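Local coordinates for protein 8-demethyl-8-aminoriboflavin-5'-phosphate synthase (Streptomyces davawensis, PDB 5MLD) that replaces the C-8 methyl group of FMN with an amino group, using L-glutamate as amino donor, in the biosynthesis of the antibiotic roseoflavin, at residues L6-T11 against L85-P90; G128-G133 against A160-L165. All blocks are in the same frame, centred on the assembly; numbering follows the deposited sequence.

Contact 1 of 2, residues L6-T11 against L85-P90. With 8DP (8-demethyl-8-aminoriboflavin-5'-phosphate), chain I.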
ATOM      1  N   LEU A   6      -8.311 -23.531   8.696  1.00 18.65           N
ATOM      2  CA  LEU A   6      -8.892 -23.518   7.364  1.00 18.73           C
ATOM      3  C   LEU A   6      -7.945 -22.738   6.464  1.00 18.23           C
ATOM      4  O   LEU A   6      -7.662 -21.570   6.733  1.00 18.90           O
ATOM      5  CB  LEU A   6     -10.279 -22.889   7.375  1.00 16.06           C
ATOM      6  CG  LEU A   6     -10.934 -22.796   5.995  1.00 18.87           C
ATOM      7  CD1 LEU A   6     -11.136 -24.202   5.379  1.00 16.18           C
ATOM      8  CD2 LEU A   6     -12.224 -22.023   6.091  1.00 20.45           C
ATOM      9  N   ILE A   7      -7.437 -23.385   5.417  1.00 17.08           N
ATOM     10  CA  ILE A   7      -6.483 -22.768   4.496  1.00 15.32           C
ATOM     11  C   ILE A   7      -7.195 -22.571   3.173  1.00 16.92           C
ATOM     12  O   ILE A   7      -7.660 -23.543   2.578  1.00 16.57           O
ATOM     13  CB  ILE A   7      -5.226 -23.629   4.314  1.00 17.31           C
ATOM     14  CG1 ILE A   7      -4.625 -23.972   5.696  1.00 19.33           C
ATOM     15  CG2 ILE A   7      -4.224 -22.886   3.416  1.00 15.68           C
ATOM     16  CD1 ILE A   7      -3.480 -24.993   5.672  1.00 18.97           C
ATOM     17  N   LEU A   8      -7.290 -21.324   2.715  1.00 13.47           N
ATOM     18  CA  LEU A   8      -8.007 -21.008   1.477  1.00 17.86           C
ATOM     19  C   LEU A   8      -6.975 -20.719   0.394  1.00 15.45           C
ATOM     20  O   LEU A   8      -6.312 -19.680   0.426  1.00 17.75           O
ATOM     21  CB  LEU A   8      -8.947 -19.813   1.656  1.00 16.80           C
ATOM     22  CG  LEU A   8      -9.986 -19.966   2.766  1.00 20.06           C
ATOM     23  CD1 LEU A   8     -10.871 -18.716   2.827  1.00 18.50           C
ATOM     24  CD2 LEU A   8     -10.817 -21.223   2.545  1.00 19.03           C
ATOM     25  N   ASN A   9      -6.818 -21.651  -0.549  1.00 14.02           N
ATOM     26  CA  ASN A   9      -5.993 -21.390  -1.720  1.00 17.10           C
ATOM     27  C   ASN A   9      -6.810 -20.530  -2.676  1.00 17.32           C
ATOM     28  O   ASN A   9      -7.815 -20.991  -3.231  1.00 15.20           O
ATOM     29  CB  ASN A   9      -5.562 -22.691  -2.393  1.00 15.18           C
ATOM     30  CG  ASN A   9      -4.596 -22.445  -3.514  1.00 17.71           C
ATOM     31  OD1 ASN A   9      -4.543 -21.339  -4.046  1.00 16.63           O
ATOM     32  ND2 ASN A   9      -3.819 -23.458  -3.874  1.00 16.95           N
ATOM     33  N   THR A  10      -6.375 -19.286  -2.887  1.00 14.01           N
ATOM     34  CA  THR A  10      -7.154 -18.360  -3.704  1.00 15.99           C
ATOM     35  C   THR A  10      -6.590 -18.212  -5.119  1.00 14.95           C
ATOM     36  O   THR A  10      -6.833 -17.191  -5.775  1.00 16.16           O
ATOM     37  CB  THR A  10      -7.262 -17.005  -2.994  1.00 13.26           C
ATOM     38  OG1 THR A  10      -5.960 -16.496  -2.719  1.00 14.15           O
ATOM     39  CG2 THR A  10      -7.975 -17.188  -1.629  1.00 17.44           C
ATOM     40  N   THR A  11      -5.867 -19.224  -5.602  1.00 14.78           N
ATOM     41  CA  THR A  11      -5.432 -19.253  -6.992  1.00 17.15           C
ATOM     42  C   THR A  11      -6.622 -19.139  -7.944  1.00 17.73           C
ATOM     43  O   THR A  11      -7.746 -19.539  -7.629  1.00 13.49           O
ATOM     44  CB  THR A  11      -4.675 -20.557  -7.285  1.00 19.98           C
ATOM     45  OG1 THR A  11      -4.258 -20.566  -8.652  1.00 14.92           O
ATOM     46  CG2 THR A  11      -5.573 -21.774  -7.038  1.00 15.95           C
ATOM     47  N   LEU A  85      -7.626 -19.055  10.368  1.00 19.24           N
ATOM     48  CA  LEU A  85      -7.885 -18.815   8.952  1.00 17.42           C
ATOM     49  C   LEU A  85      -6.561 -18.448   8.294  1.00 17.74           C
ATOM     50  O   LEU A  85      -5.933 -17.459   8.671  1.00 17.29           O
ATOM     51  CB  LEU A  85      -8.912 -17.695   8.753  1.00 17.15           C
ATOM     52  CG  LEU A  85      -9.159 -17.381   7.266  1.00 19.86           C
ATOM     53  CD1 LEU A  85      -9.842 -18.563   6.594  1.00 18.39           C
ATOM     54  CD2 LEU A  85      -9.992 -16.133   7.069  1.00 20.78           C
ATOM     55  N   VAL A  86      -6.101 -19.275   7.371  1.00 16.18           N
ATOM     56  CA  VAL A  86      -4.903 -18.970   6.603  1.00 18.45           C
ATOM     57  C   VAL A  86      -5.353 -18.652   5.194  1.00 20.31           C
ATOM     58  O   VAL A  86      -5.851 -19.541   4.488  1.00 18.81           O
ATOM     59  CB  VAL A  86      -3.906 -20.131   6.593  1.00 18.78           C
ATOM     60  CG1 VAL A  86      -2.702 -19.759   5.721  1.00 15.99           C
ATOM     61  CG2 VAL A  86      -3.501 -20.509   8.027  1.00 19.20           C
ATOM     62  N   ILE A  87      -5.158 -17.409   4.762  1.00 17.32           N
ATOM     63  CA  ILE A  87      -5.339 -17.082   3.350  1.00 20.72           C
ATOM     64  C   ILE A  87      -4.043 -17.435   2.631  1.00 17.01           C
ATOM     65  O   ILE A  87      -2.962 -16.981   3.018  1.00 20.61           O
ATOM     66  CB  ILE A  87      -5.695 -15.603   3.147  1.00 18.47           C
ATOM     67  CG1 ILE A  87      -6.966 -15.203   3.918  1.00 17.58           C
ATOM     68  CG2 ILE A  87      -5.814 -15.309   1.640  1.00 20.52           C
ATOM     69  CD1 ILE A  87      -8.222 -15.875   3.441  1.00 25.18           C
ATOM     70  N   ALA A  88      -4.142 -18.260   1.603  1.00 12.93           N
ATOM     71  CA  ALA A  88      -2.963 -18.682   0.853  1.00 15.39           C
ATOM     72  C   ALA A  88      -3.153 -18.137  -0.554  1.00 15.01           C
ATOM     73  O   ALA A  88      -3.856 -18.741  -1.370  1.00 16.94           O
ATOM     74  CB  ALA A  88      -2.794 -20.197   0.866  1.00 15.65           C
ATOM     75  N   THR A  89      -2.522 -17.005  -0.837  1.00 16.71           N
ATOM     76  CA  THR A  89      -2.883 -16.315  -2.056  1.00 15.18           C
ATOM     77  C   THR A  89      -1.677 -16.114  -2.962  1.00 18.91           C
ATOM     78  O   THR A  89      -0.591 -15.742  -2.500  1.00 20.06           O
ATOM     79  CB  THR A  89      -3.540 -14.951  -1.748  1.00 18.51           C
ATOM     80  OG1 THR A  89      -3.955 -14.343  -2.978  1.00 16.07           O
ATOM     81  CG2 THR A  89      -2.586 -14.007  -0.986  1.00 16.94           C
ATOM     82  N   PRO A  90      -1.834 -16.358  -4.259  1.00 15.86           N
ATOM     83  CA  PRO A  90      -0.900 -15.772  -5.218  1.00 17.32           C
ATOM     84  C   PRO A  90      -1.023 -14.259  -5.155  1.00 17.77           C
ATOM     85  O   PRO A  90      -2.010 -13.710  -4.653  1.00 18.41           O
ATOM     86  CB  PRO A  90      -1.379 -16.313  -6.574  1.00 17.39           C
ATOM     87  CG  PRO A  90      -2.407 -17.340  -6.283  1.00 18.57           C
ATOM     88  CD  PRO A  90      -2.951 -17.057  -4.916  1.00 15.18           C
TER
HETATM   89  C4  8DP I 301       2.018 -14.636  -9.721  1.00 24.32           C
HETATM   90  C5  8DP I 301       2.765 -13.812 -10.776  1.00 16.85           C
HETATM   91  C8  8DP I 301      -0.647 -12.700 -13.077  1.00 18.28           C
HETATM   92  N3  8DP I 301       1.054  -9.857 -10.561  1.00 17.75           N
HETATM   93  C2  8DP I 301       1.946 -17.183  -9.309  1.00 31.54           C
HETATM   94  N2  8DP I 301      -1.285 -13.641 -13.963  1.00 20.46           N
HETATM   95  N1  8DP I 301       2.174 -12.409 -10.729  1.00 18.08           N
HETATM   96  C6  8DP I 301       1.070 -12.097 -11.452  1.00 17.90           C
HETATM   97  O6  8DP I 301       1.648 -16.299 -11.460  1.00 29.79           O
HETATM   98  N4  8DP I 301       3.818 -11.768  -9.175  1.00 16.45           N
HETATM   99  C12 8DP I 301       0.520 -10.798 -11.383  1.00 17.72           C
HETATM  100  C13 8DP I 301       2.717 -11.472  -9.910  1.00 18.15           C
HETATM  101  C14 8DP I 301       2.149 -10.194  -9.824  1.00 17.66           C
HETATM  102  C15 8DP I 301       2.752  -9.268  -8.963  1.00 17.03           C
HETATM  103  C16 8DP I 301       4.351 -10.864  -8.377  1.00 15.40           C
HETATM  104  C1  8DP I 301       0.907 -18.291  -9.515  1.00 19.02           C
HETATM  105  C3  8DP I 301       1.419 -15.996 -10.116  1.00 32.91           C
HETATM  106  C7  8DP I 301       0.497 -13.052 -12.331  1.00 17.69           C
HETATM  107  C9  8DP I 301      -1.188 -11.385 -12.981  1.00 17.77           C
HETATM  108  O1  8DP I 301      -1.057 -20.654  -7.140  1.00 16.05           O
HETATM  109  P1  8DP I 301      -0.744 -19.981  -8.495  1.00 17.23           P
HETATM  110  O2  8DP I 301      -0.138 -21.046  -9.474  1.00 17.43           O
HETATM  111  O3  8DP I 301      -1.982 -19.338  -9.105  1.00 14.90           O
HETATM  112  O4  8DP I 301       0.392 -18.859  -8.251  1.00 18.76           O
HETATM  113  O5  8DP I 301       2.081 -16.952  -7.951  1.00 23.59           O
HETATM  114  O7  8DP I 301       1.865 -14.250  -8.547  1.00 16.96           O
HETATM  115  C10 8DP I 301      -2.410 -10.987 -13.780  1.00 22.89           C
HETATM  116  C11 8DP I 301      -0.612 -10.465 -12.142  1.00 18.12           C
HETATM  117  O8  8DP I 301       2.235  -7.981  -8.818  1.00 18.70           O
HETATM  118  N5  8DP I 301       3.833  -9.627  -8.260  1.00 14.61           N
HETATM  119  O9  8DP I 301       5.493 -11.154  -7.589  1.00 16.45           O
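Leu-8 turns its CG away from its own carbonyl carbon (chi1 -57°), toward the side chain of Ile-87. Ile-87 folds its CD1 back at chi2 (-65°), and the two side chains cross. Leu-8 CD1 comes to rest 3.9 Å from Ile-87 CD1. The same Leu-8 methyl also lies 3.9 Å from Leu-85 CD1; Leu-85 has its CG opposite its backbone N, and its second torsion turns CD1 to the strand of Leu-8. The tips of Leu-8, Leu-85 and Ile-87 meet on one face of the sheet, where Leu-6 CD2 also lies near Leu-85 CD1. On the reverse face Ile-7 and Val-86 lie alongside each other, pointing the same way, with Ile-7 CG1 4.0 Å from Val-86 CB. Further along this face the Ala-88 methyl packs beside Ile-7 CG2, and helix 20-34 lies over the row, touching Val-86, Ala-88 and Asn-9.

The two segments are neighbouring parallel strands in the core of a flavodoxin-like fold, and strand 38-43 flanks 4-9 on its other edge. Backbone bonds alternate between partners: Val-86 N gives to Leu-6 O, Leu-8 N to Val-86 O, Ala-88 N to Leu-8 O and Thr-10 N to Ala-88 O.

Past the C-terminal end of strand 4-9 the chain turns into the phosphate site. Asn-9 OD1 accepts from Thr-11 N at 2.9 Å in an Asx turn, the donor lying 27° out of the amide carbonyl plane, and the Asn-9 amide is fixed at its other end by a bond from ND2 to Gln-22 OE1. Thr-11 then directs OG1 to phosphate oxygen O3 of the flavin product, a short 2.6 Å hydrogen bond. Across from it the Pro-90 ring sets CG 3.6 Å from Thr-11 CA and 3.5 Å from that same O3.

Contact 2 of 2, residues G128-G133 against A160-L165; sequences GLLMCG and AAAYWL. With 8DP (8-demethyl-8-aminoriboflavin-5'-phosphate), chain I.
Gly-133 and Trp-164 meet where two neighbouring parallel strands run toward the ligand. Gly-133 N donates to Trp-164 O at 3.1 Å in a nearly straight bond (173°). Gly-133 O approaches the indole obliquely, 3.3 Å from Trp-164 CE3. Cys-132 SG comes to the same ring atom at 4.1 Å, a sulfur-aromatic contact that is also oblique. On this face Leu-130 CD2 rests on Ala-162 CB. On the face opposite Cys-132, Met-131 bends at chi3 (-70°) and brings CE to 4.0 Å from the Ala-161 methyl. Tyr-163 meets Met-131 through CB, its ring leading off to a hydrogen bond between OH and Glu-135 OE2 of the second subunit.

Helix 138-152 packs against Leu-129 and Met-131 and joins the two strands in a beta-alpha-beta crossover of the flavodoxin-like fold; helices 20-34 and 183-205 take the face of Leu-130. His-182 and Tyr-174 meet the indole edge-to-face, and Phe-227 of the third subunit packs on it.

The backbones also pair through Leu-129 N to Ala-160 O, Ala-162 N to Leu-129 O, Met-131 N to Ala-162 O and Trp-164 N to Met-131 O. The flavin product comes close to main-chain atoms: Cys-132 O lies 3.1 Å from ribityl oxygen O5, and Gly-133 C 3.4 Å from pyrimidine oxygen O9. Gly-133 has no side chain to obstruct O9, and the strand pairing probably holds these ligand-facing atoms in place.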
ATOM      1  N   GLY A 128      -3.378 -16.245   9.645  1.00 19.76           N
ATOM      2  CA  GLY A 128      -2.050 -16.316   9.085  1.00 21.38           C
ATOM      3  C   GLY A 128      -2.147 -16.160   7.581  1.00 19.74           C
ATOM      4  O   GLY A 128      -3.239 -16.110   7.010  1.00 20.58           O
ATOM      5  N   LEU A 129      -0.990 -16.098   6.943  1.00 15.64           N
ATOM      6  CA  LEU A 129      -0.963 -15.780   5.528  1.00 17.87           C
ATOM      7  C   LEU A 129       0.137 -16.591   4.862  1.00 16.45           C
ATOM      8  O   LEU A 129       1.249 -16.668   5.392  1.00 18.84           O
ATOM      9  CB  LEU A 129      -0.724 -14.286   5.362  1.00 24.93           C
ATOM     10  CG  LEU A 129      -1.045 -13.602   4.057  1.00 25.92           C
ATOM     11  CD1 LEU A 129      -2.520 -13.803   3.708  1.00 27.83           C
ATOM     12  CD2 LEU A 129      -0.752 -12.154   4.291  1.00 20.72           C
ATOM     13  N   LEU A 130      -0.184 -17.215   3.728  1.00 14.57           N
ATOM     14  CA  LEU A 130       0.803 -17.792   2.819  1.00 16.45           C
ATOM     15  C   LEU A 130       0.692 -17.070   1.481  1.00 17.00           C
ATOM     16  O   LEU A 130      -0.415 -16.903   0.962  1.00 19.82           O
ATOM     17  CB  LEU A 130       0.577 -19.293   2.628  1.00 18.40           C
ATOM     18  CG  LEU A 130       0.667 -20.170   3.886  1.00 13.89           C
ATOM     19  CD1 LEU A 130       0.255 -21.575   3.554  1.00 16.24           C
ATOM     20  CD2 LEU A 130       2.090 -20.158   4.498  1.00 16.53           C
ATOM     21  N   MET A 131       1.822 -16.626   0.922  1.00 18.64           N
ATOM     22  CA  MET A 131       1.766 -15.867  -0.326  1.00 17.13           C
ATOM     23  C   MET A 131       2.824 -16.363  -1.301  1.00 16.77           C
ATOM     24  O   MET A 131       3.916 -16.786  -0.902  1.00 16.77           O
ATOM     25  CB  MET A 131       1.961 -14.361  -0.094  1.00 16.88           C
ATOM     26  CG  MET A 131       0.832 -13.674   0.639  1.00 22.11           C
ATOM     27  SD  MET A 131       1.358 -12.044   1.172  1.00 20.00           S
ATOM     28  CE  MET A 131       2.545 -12.411   2.450  1.00 20.00           C
ATOM     29  N   CYS A 132       2.506 -16.279  -2.590  1.00 16.91           N
ATOM     30  CA  CYS A 132       3.445 -16.676  -3.637  1.00 14.19           C
ATOM     31  C   CYS A 132       3.381 -15.637  -4.746  1.00 15.86           C
ATOM     32  O   CYS A 132       2.304 -15.375  -5.271  1.00 17.56           O
ATOM     33  CB  CYS A 132       3.098 -18.060  -4.196  1.00 20.75           C
ATOM     34  SG  CYS A 132       4.492 -18.727  -5.038  1.00 27.19           S
ATOM     35  N   GLY A 133       4.520 -15.029  -5.086  1.00 15.89           N
ATOM     36  CA  GLY A 133       4.586 -14.143  -6.227  1.00 14.24           C
ATOM     37  C   GLY A 133       5.814 -14.480  -7.052  1.00 17.98           C
ATOM     38  O   GLY A 133       6.726 -15.160  -6.582  1.00 18.31           O
ATOM     39  N   ALA A 160       3.478 -13.863  11.164  1.00 19.25           N
ATOM     40  CA  ALA A 160       2.291 -14.585  10.740  1.00 20.85           C
ATOM     41  C   ALA A 160       2.167 -14.731   9.229  1.00 19.13           C
ATOM     42  O   ALA A 160       1.214 -15.370   8.780  1.00 17.78           O
ATOM     43  CB  ALA A 160       1.039 -13.888  11.263  1.00 19.54           C
ATOM     44  N   ALA A 161       3.076 -14.149   8.438  1.00 19.82           N
ATOM     45  CA  ALA A 161       2.983 -14.171   6.979  1.00 23.63           C
ATOM     46  C   ALA A 161       4.233 -14.816   6.395  1.00 20.85           C
ATOM     47  O   ALA A 161       5.339 -14.290   6.570  1.00 24.97           O
ATOM     48  CB  ALA A 161       2.816 -12.757   6.426  1.00 22.60           C
ATOM     49  N   ALA A 162       4.058 -15.946   5.701  1.00 19.79           N
ATOM     50  CA  ALA A 162       5.143 -16.646   5.026  1.00 17.60           C
ATOM     51  C   ALA A 162       4.929 -16.592   3.516  1.00 16.75           C
ATOM     52  O   ALA A 162       3.792 -16.623   3.046  1.00 18.49           O
ATOM     53  CB  ALA A 162       5.224 -18.102   5.476  1.00 20.19           C
ATOM     54  N   TYR A 163       6.025 -16.534   2.754  1.00 17.13           N
ATOM     55  CA  TYR A 163       5.891 -16.218   1.337  1.00 17.07           C
ATOM     56  C   TYR A 163       7.113 -16.708   0.574  1.00 17.85           C
ATOM     57  O   TYR A 163       8.168 -16.982   1.155  1.00 17.01           O
ATOM     58  CB  TYR A 163       5.690 -14.704   1.132  1.00 14.23           C
ATOM     59  CG  TYR A 163       6.851 -13.899   1.650  1.00 18.10           C
ATOM     60  CD1 TYR A 163       6.895 -13.489   2.968  1.00 19.52           C
ATOM     61  CD2 TYR A 163       7.923 -13.573   0.828  1.00 16.57           C
ATOM     62  CE1 TYR A 163       7.957 -12.787   3.456  1.00 20.38           C
ATOM     63  CE2 TYR A 163       8.999 -12.851   1.309  1.00 17.24           C
ATOM     64  CZ  TYR A 163       9.012 -12.473   2.635  1.00 17.36           C
ATOM     65  OH  TYR A 163      10.066 -11.770   3.160  1.00 21.79           O
ATOM     66  N   TRP A 164       6.949 -16.807  -0.749  1.00 16.20           N
ATOM     67  CA  TRP A 164       8.049 -17.023  -1.673  1.00 16.79           C
ATOM     68  C   TRP A 164       7.985 -15.961  -2.764  1.00 14.71           C
ATOM     69  O   TRP A 164       6.907 -15.628  -3.251  1.00 14.83           O
ATOM     70  CB  TRP A 164       7.995 -18.423  -2.314  1.00 11.82           C
ATOM     71  CG  TRP A 164       9.187 -18.716  -3.210  1.00 17.09           C
ATOM     72  CD1 TRP A 164      10.353 -19.319  -2.843  1.00 18.85           C
ATOM     73  CD2 TRP A 164       9.307 -18.423  -4.609  1.00 17.35           C
ATOM     74  NE1 TRP A 164      11.201 -19.412  -3.916  1.00 17.25           N
ATOM     75  CE2 TRP A 164      10.578 -18.883  -5.023  1.00 17.07           C
ATOM     76  CE3 TRP A 164       8.460 -17.832  -5.554  1.00 16.53           C
ATOM     77  CZ2 TRP A 164      11.034 -18.754  -6.344  1.00 18.70           C
ATOM     78  CZ3 TRP A 164       8.908 -17.702  -6.872  1.00 13.93           C
ATOM     79  CH2 TRP A 164      10.185 -18.163  -7.257  1.00 15.09           C
ATOM     80  N   LEU A 165       9.144 -15.434  -3.125  1.00 16.94           N
ATOM     81  CA  LEU A 165       9.310 -14.536  -4.258  1.00 14.91           C
ATOM     82  C   LEU A 165      10.642 -14.854  -4.911  1.00 18.27           C
ATOM     83  O   LEU A 165      11.611 -15.190  -4.224  1.00 14.12           O
ATOM     84  CB  LEU A 165       9.327 -13.043  -3.846  1.00 16.51           C
ATOM     85  CG  LEU A 165       8.164 -12.493  -3.020  1.00 12.10           C
ATOM     86  CD1 LEU A 165       8.611 -11.106  -2.576  1.00 15.15           C
ATOM     87  CD2 LEU A 165       6.879 -12.464  -3.816  1.00 13.74           C
TER
HETATM   88  C4  8DP I 301       2.018 -14.636  -9.721  1.00 24.32           C
HETATM   89  C5  8DP I 301       2.765 -13.812 -10.776  1.00 16.85           C
HETATM   90  C8  8DP I 301      -0.647 -12.700 -13.077  1.00 18.28           C
HETATM   91  N3  8DP I 301       1.054  -9.857 -10.561  1.00 17.75           N
HETATM   92  C2  8DP I 301       1.946 -17.183  -9.309  1.00 31.54           C
HETATM   93  N2  8DP I 301      -1.285 -13.641 -13.963  1.00 20.46           N
HETATM   94  N1  8DP I 301       2.174 -12.409 -10.729  1.00 18.08           N
HETATM   95  C6  8DP I 301       1.070 -12.097 -11.452  1.00 17.90           C
HETATM   96  O6  8DP I 301       1.648 -16.299 -11.460  1.00 29.79           O
HETATM   97  N4  8DP I 301       3.818 -11.768  -9.175  1.00 16.45           N
HETATM   98  C12 8DP I 301       0.520 -10.798 -11.383  1.00 17.72           C
HETATM   99  C13 8DP I 301       2.717 -11.472  -9.910  1.00 18.15           C
HETATM  100  C14 8DP I 301       2.149 -10.194  -9.824  1.00 17.66           C
HETATM  101  C15 8DP I 301       2.752  -9.268  -8.963  1.00 17.03           C
HETATM  102  C16 8DP I 301       4.351 -10.864  -8.377  1.00 15.40           C
HETATM  103  C1  8DP I 301       0.907 -18.291  -9.515  1.00 19.02           C
HETATM  104  C3  8DP I 301       1.419 -15.996 -10.116  1.00 32.91           C
HETATM  105  C7  8DP I 301       0.497 -13.052 -12.331  1.00 17.69           C
HETATM  106  C9  8DP I 301      -1.188 -11.385 -12.981  1.00 17.77           C
HETATM  107  O1  8DP I 301      -1.057 -20.654  -7.140  1.00 16.05           O
HETATM  108  P1  8DP I 301      -0.744 -19.981  -8.495  1.00 17.23           P
HETATM  109  O2  8DP I 301      -0.138 -21.046  -9.474  1.00 17.43           O
HETATM  110  O3  8DP I 301      -1.982 -19.338  -9.105  1.00 14.90           O
HETATM  111  O4  8DP I 301       0.392 -18.859  -8.251  1.00 18.76           O
HETATM  112  O5  8DP I 301       2.081 -16.952  -7.951  1.00 23.59           O
HETATM  113  O7  8DP I 301       1.865 -14.250  -8.547  1.00 16.96           O
HETATM  114  C10 8DP I 301      -2.410 -10.987 -13.780  1.00 22.89           C
HETATM  115  C11 8DP I 301      -0.612 -10.465 -12.142  1.00 18.12           C
HETATM  116  O8  8DP I 301       2.235  -7.981  -8.818  1.00 18.70           O
HETATM  117  N5  8DP I 301       3.833  -9.627  -8.260  1.00 14.61           N
HETATM  118  O9  8DP I 301       5.493 -11.154  -7.589  1.00 16.45           O

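Overall arrangement
Both contacts belong to one sheet, their centres 10 Å apart. Contact 1 pairs strand 4-9 with 84-92 and closes before contact 2, between 125-132 and 161-164, begins. Strands 84-92 and 125-132 are themselves neighbours, tied by probable hydrogen bonds from Thr-89 N to Leu-130 O and from Leu-130 N to Ile-87 O, so the parallel order 38-43, 4-9, 84-92, 125-132, 161-164 of the flavodoxin-like fold runs without a break. Helix 20-34 touches one face of both contacts. The strands' C-terminal ends converge on the ligand: contact 1 reaches its phosphate, contact 2 its ribityl chain and pyrimidine ring, and contact 2 also touches neighbouring subunits of the homotetramer.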